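Local coordinates for MsStt7d protein (Micromonas, PDB 4IX3), which probably acts as an ATP-dependent protein kinase in Micromonas, a homolog of the state transition kinase Stt7, represented here by its magnesium-bound catalytic domain, at residues Q45-K50 against W108-N113; K19-L24 against G39-D44; A253-L258 against R317-E322. One frame throughout, in Å; residues are numbered along the deposited sequence.

Contact 1. Residues Q45-K50 against W108-N113; sequences QDVVLK and WLMWAN
Met110 lies alongside Leu49, both side chains pointing the same way from a non-hydrogen-bonded pair of antiparallel strands. Its CB rests on Leu49 CD2 at 3.9 Å. With CG anti to the backbone N (chi1 -171°), the next carbon is carried against Val47, where Met110 CG meets Val47 CB at 3.8 Å. The sulfur touches two methyls, Val47 CG2 and Leu49 CD2, each at 3.9 Å, and a bend at the last torsion (chi3 77°) sets the direction of CE beyond it. Trp108 closes the other end of this face, its CE3 approaching Leu49 CB at 3.8 Å.

On the opposite face of the sheet, Trp111 turns its ring edge to Lys50, whose CB lies in the ring plane, 3.6 Å from Trp111 CZ3. Beyond CG the lysine runs out fully extended, taking NZ away from the indole to a salt bridge with Glu66 of helix 59-76. That strand-to-helix pairing, made outside the two strands, is familiar from active kinases, and Lys50 contacts ADP in a structure of this protein. The indole NE1 is bonded to Asn70.

Four backbone bonds pair Val48 with Trp111 and Lys50 with Leu109. A fifth, Asn113 N to Asp46 O (3.0 Å), approaches from above the carbonyl plane, where the strand gives way to the hinge. There a water accepts from Asn113 ND2 and donates to Val47 O, while Asn113 side-chain atoms also bond Glu116 and Gly115. Ala112 and Glu114 are likewise ADP contacts, so Trp111 appears to hold the gatekeeper position. In the N-lobe sheet the pair runs between strands 34-41 and 84-90, with helix 59-76 packed on the Lys50, Leu109 and Trp111 face.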
loop_
_atom_site.group_PDB
_atom_site.type_symbol
_atom_site.label_atom_id
_atom_site.label_comp_id
_atom_site.label_asym_id
_atom_site.label_seq_id
_atom_site.Cartn_x
_atom_site.Cartn_y
_atom_site.Cartn_z
ATOM N N GLN B 45 6.498 -3.291 28.183
ATOM C CA GLN B 45 5.194 -3.583 27.576
ATOM C C GLN B 45 5.370 -3.759 26.075
ATOM O O GLN B 45 5.836 -2.856 25.392
ATOM C CB GLN B 45 4.186 -2.484 27.875
ATOM C CG GLN B 45 3.927 -2.282 29.343
ATOM C CD GLN B 45 2.913 -1.190 29.574
ATOM O OE1 GLN B 45 1.923 -1.069 28.837
ATOM N NE2 GLN B 45 3.195 -0.319 30.540
ATOM N N ASP B 46 5.072 -4.943 25.542
ATOM C CA ASP B 46 5.127 -5.144 24.090
ATOM C C ASP B 46 3.967 -4.453 23.398
ATOM O O ASP B 46 2.802 -4.649 23.745
ATOM C CB ASP B 46 5.098 -6.642 23.823
ATOM C CG ASP B 46 6.335 -7.321 24.334
ATOM O OD1 ASP B 46 7.414 -6.699 24.332
ATOM O OD2 ASP B 46 6.272 -8.481 24.768
ATOM N N VAL B 47 4.310 -3.604 22.430
ATOM C CA VAL B 47 3.300 -2.840 21.742
ATOM C C VAL B 47 3.487 -2.976 20.227
ATOM O O VAL B 47 4.531 -3.468 19.768
ATOM C CB VAL B 47 3.311 -1.331 22.142
ATOM C CG1 VAL B 47 2.939 -1.242 23.625
ATOM C CG2 VAL B 47 4.639 -0.657 21.856
ATOM N N VAL B 48 2.487 -2.504 19.491
ATOM C CA VAL B 48 2.570 -2.386 18.032
ATOM C C VAL B 48 2.293 -0.914 17.731
ATOM O O VAL B 48 1.486 -0.280 18.389
ATOM C CB VAL B 48 1.553 -3.339 17.386
ATOM C CG1 VAL B 48 1.334 -3.010 15.931
ATOM C CG2 VAL B 48 2.047 -4.767 17.509
ATOM N N LEU B 49 2.995 -0.378 16.739
ATOM C CA LEU B 49 3.042 1.055 16.447
ATOM C C LEU B 49 2.793 1.230 14.951
ATOM O O LEU B 49 3.360 0.490 14.156
ATOM C CB LEU B 49 4.459 1.588 16.737
ATOM C CG LEU B 49 4.806 1.636 18.236
ATOM C CD1 LEU B 49 6.311 1.553 18.416
ATOM C CD2 LEU B 49 4.154 2.869 18.835
ATOM N N LYS B 50 1.976 2.193 14.586
ATOM C CA LYS B 50 1.714 2.435 13.152
ATOM C C LYS B 50 1.888 3.898 12.833
ATOM O O LYS B 50 1.365 4.754 13.565
ATOM C CB LYS B 50 0.260 2.053 12.782
ATOM C CG LYS B 50 -0.022 2.156 11.272
ATOM C CD LYS B 50 -1.404 1.587 10.918
ATOM C CE LYS B 50 -1.620 1.672 9.434
ATOM N NZ LYS B 50 -2.991 1.127 9.072
ATOM N N TRP B 108 1.700 8.837 15.172
ATOM C CA TRP B 108 1.763 7.405 15.458
ATOM C C TRP B 108 0.545 6.938 16.213
ATOM O O TRP B 108 0.024 7.670 17.083
ATOM C CB TRP B 108 2.974 7.051 16.310
ATOM C CG TRP B 108 4.266 7.262 15.583
ATOM C CD1 TRP B 108 4.997 8.437 15.411
ATOM C CD2 TRP B 108 4.989 6.220 14.908
ATOM N NE1 TRP B 108 6.142 8.156 14.693
ATOM C CE2 TRP B 108 6.196 6.817 14.374
ATOM C CE3 TRP B 108 4.789 4.844 14.766
ATOM C CZ2 TRP B 108 7.090 6.078 13.635
ATOM C CZ3 TRP B 108 5.705 4.100 14.046
ATOM C CH2 TRP B 108 6.835 4.700 13.476
ATOM N N LEU B 109 0.074 5.708 15.947
ATOM C CA LEU B 109 -0.915 5.014 16.800
ATOM C C LEU B 109 -0.215 3.875 17.502
ATOM O O LEU B 109 0.729 3.261 16.981
ATOM C CB LEU B 109 -2.044 4.485 15.915
ATOM C CG LEU B 109 -2.712 5.523 15.034
ATOM C CD1 LEU B 109 -3.900 4.886 14.308
ATOM C CD2 LEU B 109 -3.165 6.744 15.850
ATOM N N MET B 110 -0.735 3.494 18.682
ATOM C CA MET B 110 -0.149 2.423 19.468
ATOM C C MET B 110 -1.239 1.493 20.016
ATOM O O MET B 110 -2.296 1.962 20.454
ATOM C CB MET B 110 0.675 3.012 20.624
ATOM C CG MET B 110 1.515 1.977 21.373
ATOM S SD MET B 110 2.720 2.717 22.498
ATOM C CE MET B 110 1.649 3.179 23.862
ATOM N N TRP B 111 -0.931 0.203 19.934
ATOM C CA TRP B 111 -1.782 -0.844 20.515
ATOM C C TRP B 111 -0.960 -1.765 21.378
ATOM O O TRP B 111 0.250 -1.934 21.162
ATOM C CB TRP B 111 -2.442 -1.696 19.427
ATOM C CG TRP B 111 -3.326 -0.929 18.504
ATOM C CD1 TRP B 111 -4.683 -0.799 18.506
ATOM C CD2 TRP B 111 -2.867 -0.215 17.312
ATOM N NE1 TRP B 111 -5.107 -0.074 17.407
ATOM C CE2 TRP B 111 -4.034 0.336 16.680
ATOM C CE3 TRP B 111 -1.606 0.004 16.733
ATOM C CZ2 TRP B 111 -3.949 1.008 15.463
ATOM C CZ3 TRP B 111 -1.545 0.643 15.505
ATOM C CH2 TRP B 111 -2.692 1.140 14.896
ATOM N N ALA B 112 -1.641 -2.523 22.266
ATOM C CA ALA B 112 -0.970 -3.651 22.880
ATOM C C ALA B 112 -0.645 -4.687 21.796
ATOM O O ALA B 112 -1.441 -4.882 20.860
ATOM C CB ALA B 112 -1.898 -4.335 23.866
ATOM N N ASN B 113 0.490 -5.366 21.956
ATOM C CA ASN B 113 0.815 -6.534 21.149
ATOM C C ASN B 113 0.030 -7.710 21.757
ATOM O O ASN B 113 0.371 -8.196 22.850
ATOM C CB ASN B 113 2.324 -6.794 21.162
ATOM C CG ASN B 113 2.712 -7.939 20.263
ATOM O OD1 ASN B 113 1.869 -8.783 19.948
ATOM N ND2 ASN B 113 3.962 -7.986 19.829
HETATM O O HOH W 1 5.832 -6.019 20.262
#

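Contact 2. Residues K19-L24 against G39-D44; sequences KDIRVL and GVFKGD
The Phe41 ring passes obliquely by Ile21, with CD1 of the ring 3.7 Å from Ile21 CG1, while Lys42 CG sits over the centre of one ring face. Asp20 CB adds a contact at Phe41 CE1 (4.0 Å). Both Phe41 and Ile21 are buried, and they also touch Met110 on the same side of the sheet. Arg22 and Val40 occupy the other side and run side by side; a bend at the third torsion of the arginine (chi3 65°) turns the guanidinium so that Arg22 NH2 lies 3.6 Å from Val40 CG2. These two antiparallel strands open the N-lobe sheet of the protein kinase fold, and the chain joining them includes Ser30 and Gly31, seen to bind ADP in a structure of this protein. Arg22 and Val40 form the hydrogen-bonded pair, linked by Arg22 N to Val40 O and Val40 N to Arg22 O. At Gly39 the strands come very close, with Gly39 CA 3.0 Å from Arg22 O, and a CB at this position would run into that oxygen. Leu24 CD1 covers the glycine, 3.8 Å from its CA. Just past strand 34-41, Lys42 N donates to Asp20 O, ahead of strand 21-23, at 2.8 Å.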
loop_
_atom_site.group_PDB
_atom_site.type_symbol
_atom_site.label_atom_id
_atom_site.label_comp_id
_atom_site.label_asym_id
_atom_site.label_seq_id
_atom_site.Cartn_x
_atom_site.Cartn_y
_atom_site.Cartn_z
ATOM N N LYS B 19 9.578 9.515 24.747
ATOM C CA LYS B 19 10.796 9.001 25.388
ATOM C C LYS B 19 10.627 7.582 25.970
ATOM O O LYS B 19 11.592 6.838 26.109
ATOM C CB LYS B 19 11.316 9.973 26.461
ATOM C CG LYS B 19 10.413 10.079 27.684
ATOM C CD LYS B 19 10.832 11.196 28.646
ATOM C CE LYS B 19 10.977 10.713 30.078
ATOM N NZ LYS B 19 9.773 10.002 30.620
ATOM N N ASP B 20 9.383 7.156 26.169
ATOM C CA ASP B 20 9.124 5.849 26.773
ATOM C C ASP B 20 8.869 4.750 25.726
ATOM O O ASP B 20 8.523 3.609 26.056
ATOM C CB ASP B 20 7.989 5.957 27.785
ATOM C CG ASP B 20 8.424 6.657 29.069
ATOM O OD1 ASP B 20 9.616 6.571 29.503
ATOM O OD2 ASP B 20 7.541 7.336 29.612
ATOM N N ILE B 21 9.027 5.091 24.448
ATOM C CA ILE B 21 8.715 4.145 23.368
ATOM C C ILE B 21 10.041 3.885 22.661
ATOM O O ILE B 21 10.697 4.811 22.151
ATOM C CB ILE B 21 7.634 4.683 22.398
ATOM C CG1 ILE B 21 6.299 4.808 23.178
ATOM C CG2 ILE B 21 7.454 3.729 21.214
ATOM C CD1 ILE B 21 5.269 5.698 22.530
ATOM N N ARG B 22 10.319 2.601 22.487
ATOM C CA ARG B 22 11.396 2.129 21.654
ATOM C C ARG B 22 10.764 1.369 20.497
ATOM O O ARG B 22 9.972 0.447 20.713
ATOM C CB ARG B 22 12.364 1.226 22.429
ATOM C CG ARG B 22 13.528 0.753 21.591
ATOM C CD ARG B 22 14.600 0.119 22.456
ATOM N NE ARG B 22 14.115 -1.096 23.096
ATOM C CZ ARG B 22 14.110 -2.288 22.503
ATOM N NH1 ARG B 22 14.509 -2.393 21.239
ATOM N NH2 ARG B 22 13.704 -3.366 23.172
ATOM N N VAL B 23 11.131 1.746 19.282
ATOM C CA VAL B 23 10.604 1.120 18.070
ATOM C C VAL B 23 11.634 0.123 17.563
ATOM O O VAL B 23 12.845 0.397 17.546
ATOM C CB VAL B 23 10.082 2.154 17.034
ATOM C CG1 VAL B 23 11.115 3.206 16.676
ATOM C CG2 VAL B 23 9.569 1.438 15.784
ATOM N N LEU B 24 11.168 -1.067 17.198
ATOM C CA LEU B 24 12.069 -2.075 16.645
ATOM C C LEU B 24 12.027 -2.013 15.112
ATOM O O LEU B 24 10.951 -2.015 14.519
ATOM C CB LEU B 24 11.650 -3.474 17.121
ATOM C CG LEU B 24 12.022 -3.885 18.539
ATOM C CD1 LEU B 24 11.502 -2.938 19.598
ATOM C CD2 LEU B 24 11.545 -5.300 18.815
ATOM N N GLY B 39 7.186 -2.525 19.036
ATOM C CA GLY B 39 7.929 -1.632 19.920
ATOM C C GLY B 39 7.790 -2.086 21.360
ATOM O O GLY B 39 7.149 -3.093 21.663
ATOM N N VAL B 40 8.489 -1.379 22.237
ATOM C CA VAL B 40 8.433 -1.674 23.668
ATOM C C VAL B 40 8.129 -0.343 24.344
ATOM O O VAL B 40 8.823 0.662 24.081
ATOM C CB VAL B 40 9.773 -2.236 24.190
ATOM C CG1 VAL B 40 9.672 -2.482 25.686
ATOM C CG2 VAL B 40 10.130 -3.539 23.474
ATOM N N PHE B 41 7.142 -0.365 25.235
ATOM C CA PHE B 41 6.695 0.826 25.926
ATOM C C PHE B 41 7.111 0.655 27.399
ATOM O O PHE B 41 6.818 -0.384 28.018
ATOM C CB PHE B 41 5.178 0.966 25.758
ATOM C CG PHE B 41 4.538 2.109 26.498
ATOM C CD1 PHE B 41 5.002 3.424 26.353
ATOM C CD2 PHE B 41 3.453 1.881 27.352
ATOM C CE1 PHE B 41 4.347 4.478 26.976
ATOM C CE2 PHE B 41 2.766 2.940 27.965
ATOM C CZ PHE B 41 3.231 4.259 27.789
ATOM N N LYS B 42 7.767 1.665 27.957
ATOM C CA LYS B 42 8.167 1.700 29.359
ATOM C C LYS B 42 9.046 0.516 29.723
ATOM O O LYS B 42 9.032 -0.000 30.847
ATOM C CB LYS B 42 6.945 1.804 30.257
ATOM C CG LYS B 42 6.306 3.178 30.217
ATOM C CD LYS B 42 5.229 3.320 31.279
ATOM C CE LYS B 42 4.621 4.712 31.258
ATOM N NZ LYS B 42 3.769 4.876 32.459
ATOM N N GLY B 43 9.824 0.084 28.754
ATOM C CA GLY B 43 10.791 -0.971 28.978
ATOM C C GLY B 43 10.262 -2.383 29.044
ATOM O O GLY B 43 11.024 -3.305 28.842
ATOM N N ASP B 44 8.968 -2.567 29.296
ATOM C CA ASP B 44 8.466 -3.926 29.518
ATOM C C ASP B 44 7.085 -4.224 28.936
ATOM O O ASP B 44 6.525 -5.303 29.218
ATOM C CB ASP B 44 8.502 -4.251 31.007
ATOM C CG ASP B 44 7.455 -3.487 31.808
ATOM O OD1 ASP B 44 6.850 -2.528 31.258
ATOM O OD2 ASP B 44 7.356 -3.789 33.031
#

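Contact 3. Residues A253-L258 against R317-E322; sequences AGCVML and RLMEAE
With CG of Met319 anti to its own carbonyl carbon (chi1 -55°) and chi2 extended at -174°, the side chain runs straight at Gly254, and a bend at chi3 (77°) then swings CE toward Cys255. The sulfur consequently rests on bare backbone, 3.5 Å from Gly254 C. It also meets Leu258 tip to tip, Leu258 CD1 lying 3.6 Å from Met319 SD, while Met319 CE reaches Cys255 SG at 3.8 Å. Leu318 comes in next to it, placing CB 4.0 Å from Gly254 CA. The glycine makes this fit possible, since a CB there would clash with Met319 CG and crowd Leu318 CB. An alanine in place of Met319 would remove the thioether, and would probably leave a gap between Gly254, Cys255 and Leu258, with Leu318 left as the main contact of this segment to the helix. The contact is wholly buried and apolar; Leu275 of helix 268-280 packs on both Cys255 and Met319, and Met319 O bonds Tyr278. Here the end of helix 302-318 docks on helix 246-261, the buried central helix of the kinase C-lobe, at the final glycine of its D-x-W-S-x-G sequence.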
loop_
_atom_site.group_PDB
_atom_site.type_symbol
_atom_site.label_atom_id
_atom_site.label_comp_id
_atom_site.label_asym_id
_atom_site.label_seq_id
_atom_site.Cartn_x
_atom_site.Cartn_y
_atom_site.Cartn_z
ATOM N N ALA B 253 -16.307 -13.275 6.908
ATOM C CA ALA B 253 -16.328 -14.245 8.007
ATOM C C ALA B 253 -16.624 -15.664 7.442
ATOM O O ALA B 253 -16.060 -16.626 7.954
ATOM C CB ALA B 253 -17.378 -13.875 9.040
ATOM N N GLY B 254 -17.455 -15.772 6.402
ATOM C CA GLY B 254 -17.637 -17.089 5.740
ATOM C C GLY B 254 -16.361 -17.628 5.106
ATOM O O GLY B 254 -16.045 -18.793 5.267
ATOM N N CYS B 255 -15.544 -16.722 4.545
ATOM C CA CYS B 255 -14.236 -17.131 4.073
ATOM C C CYS B 255 -13.341 -17.626 5.170
ATOM O O CYS B 255 -12.650 -18.620 5.003
ATOM C CB CYS B 255 -13.551 -15.972 3.324
ATOM S SG CYS B 255 -14.349 -15.455 1.772
ATOM N N VAL B 256 -13.321 -16.902 6.310
ATOM C CA VAL B 256 -12.519 -17.375 7.447
ATOM C C VAL B 256 -13.017 -18.784 7.831
ATOM O O VAL B 256 -12.189 -19.649 8.092
ATOM C CB VAL B 256 -12.702 -16.423 8.657
ATOM C CG1 VAL B 256 -12.074 -16.988 9.934
ATOM C CG2 VAL B 256 -12.081 -15.053 8.338
ATOM N N MET B 257 -14.327 -18.964 7.936
ATOM C CA MET B 257 -14.859 -20.262 8.312
ATOM C C MET B 257 -14.428 -21.391 7.364
ATOM O O MET B 257 -14.023 -22.471 7.834
ATOM C CB MET B 257 -16.363 -20.204 8.329
ATOM C CG MET B 257 -16.979 -21.553 8.727
ATOM S SD MET B 257 -18.645 -21.363 9.308
ATOM C CE MET B 257 -19.106 -23.103 9.492
ATOM N N LEU B 258 -14.487 -21.135 6.044
ATOM C CA LEU B 258 -14.018 -22.145 5.089
ATOM C C LEU B 258 -12.585 -22.539 5.376
ATOM O O LEU B 258 -12.225 -23.711 5.302
ATOM C CB LEU B 258 -14.118 -21.618 3.667
ATOM C CG LEU B 258 -15.558 -21.492 3.121
ATOM C CD1 LEU B 258 -15.653 -20.582 1.917
ATOM C CD2 LEU B 258 -16.141 -22.877 2.769
ATOM N N ARG B 317 -25.284 -19.435 4.714
ATOM C CA ARG B 317 -25.908 -18.235 5.295
ATOM C C ARG B 317 -25.003 -17.004 5.233
ATOM O O ARG B 317 -25.452 -15.923 4.875
ATOM C CB ARG B 317 -26.251 -18.459 6.791
ATOM C CG ARG B 317 -27.258 -19.576 7.099
ATOM C CD ARG B 317 -28.553 -19.148 6.493
ATOM N NE ARG B 317 -29.036 -17.888 7.105
ATOM C CZ ARG B 317 -29.310 -16.776 6.421
ATOM N NH1 ARG B 317 -29.240 -16.744 5.090
ATOM N NH2 ARG B 317 -29.707 -15.687 7.069
ATOM N N LEU B 318 -23.734 -17.195 5.568
ATOM C CA LEU B 318 -22.793 -16.082 5.567
ATOM C C LEU B 318 -22.383 -15.663 4.153
ATOM O O LEU B 318 -21.815 -14.577 3.984
ATOM C CB LEU B 318 -21.527 -16.511 6.338
ATOM C CG LEU B 318 -21.698 -16.605 7.885
ATOM C CD1 LEU B 318 -20.496 -17.249 8.515
ATOM C CD2 LEU B 318 -21.921 -15.198 8.487
ATOM N N MET B 319 -22.602 -16.532 3.166
ATOM C CA MET B 319 -22.078 -16.329 1.810
ATOM C C MET B 319 -23.181 -16.342 0.753
ATOM O O MET B 319 -22.923 -16.654 -0.431
ATOM C CB MET B 319 -20.946 -17.314 1.537
ATOM C CG MET B 319 -19.834 -17.218 2.591
ATOM S SD MET B 319 -18.395 -18.223 2.268
ATOM C CE MET B 319 -17.622 -17.203 1.007
ATOM N N GLU B 320 -24.393 -15.962 1.144
ATOM C CA GLU B 320 -25.433 -15.841 0.115
ATOM C C GLU B 320 -24.998 -14.791 -0.919
ATOM O O GLU B 320 -24.432 -13.740 -0.555
ATOM C CB GLU B 320 -26.774 -15.417 0.726
ATOM C CG GLU B 320 -27.548 -16.512 1.421
ATOM C CD GLU B 320 -28.104 -17.507 0.403
ATOM O OE1 GLU B 320 -28.196 -17.218 -0.822
ATOM O OE2 GLU B 320 -28.621 -18.538 0.857
ATOM N N ALA B 321 -25.345 -15.003 -2.180
ATOM C CA ALA B 321 -24.962 -14.079 -3.235
ATOM C C ALA B 321 -25.552 -12.691 -3.010
ATOM O O ALA B 321 -24.875 -11.669 -3.202
ATOM C CB ALA B 321 -25.403 -14.643 -4.578
ATOM N N GLU B 322 -26.805 -12.641 -2.553
ATOM C CA GLU B 322 -27.527 -11.398 -2.321
ATOM C C GLU B 322 -27.402 -10.952 -0.886
ATOM O O GLU B 322 -27.690 -11.731 0.014
ATOM C CB GLU B 322 -29.003 -11.575 -2.690
ATOM C CG GLU B 322 -29.218 -11.881 -4.151
ATOM C CD GLU B 322 -28.876 -10.704 -5.031
ATOM O OE1 GLU B 322 -29.024 -9.558 -4.538
ATOM O OE2 GLU B 322 -28.520 -10.938 -6.215
#

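Contacts 1 and 2 belong to one N-lobe sheet, their centres about 9 Å apart. Strands 34-41 and 45-52, consecutive in the chain, join them: Gly39 N probably bonds Val47 O (2.9 Å), and Leu49 CD1 packs on Ile21 CG2 at 3.7 Å. Contact 3 lies in the C-lobe, its centre about 31 Å from that of contact 1 and 40 Å from that of contact 2. The active site falls between the lobes. On the contact 1 side, the Lys50 side chain is about 7 Å from a magnesium ion; on the contact 3 side, the Cys255 side chain is about 10 Å from that of Asp168, which together with Asp188 binds magnesium.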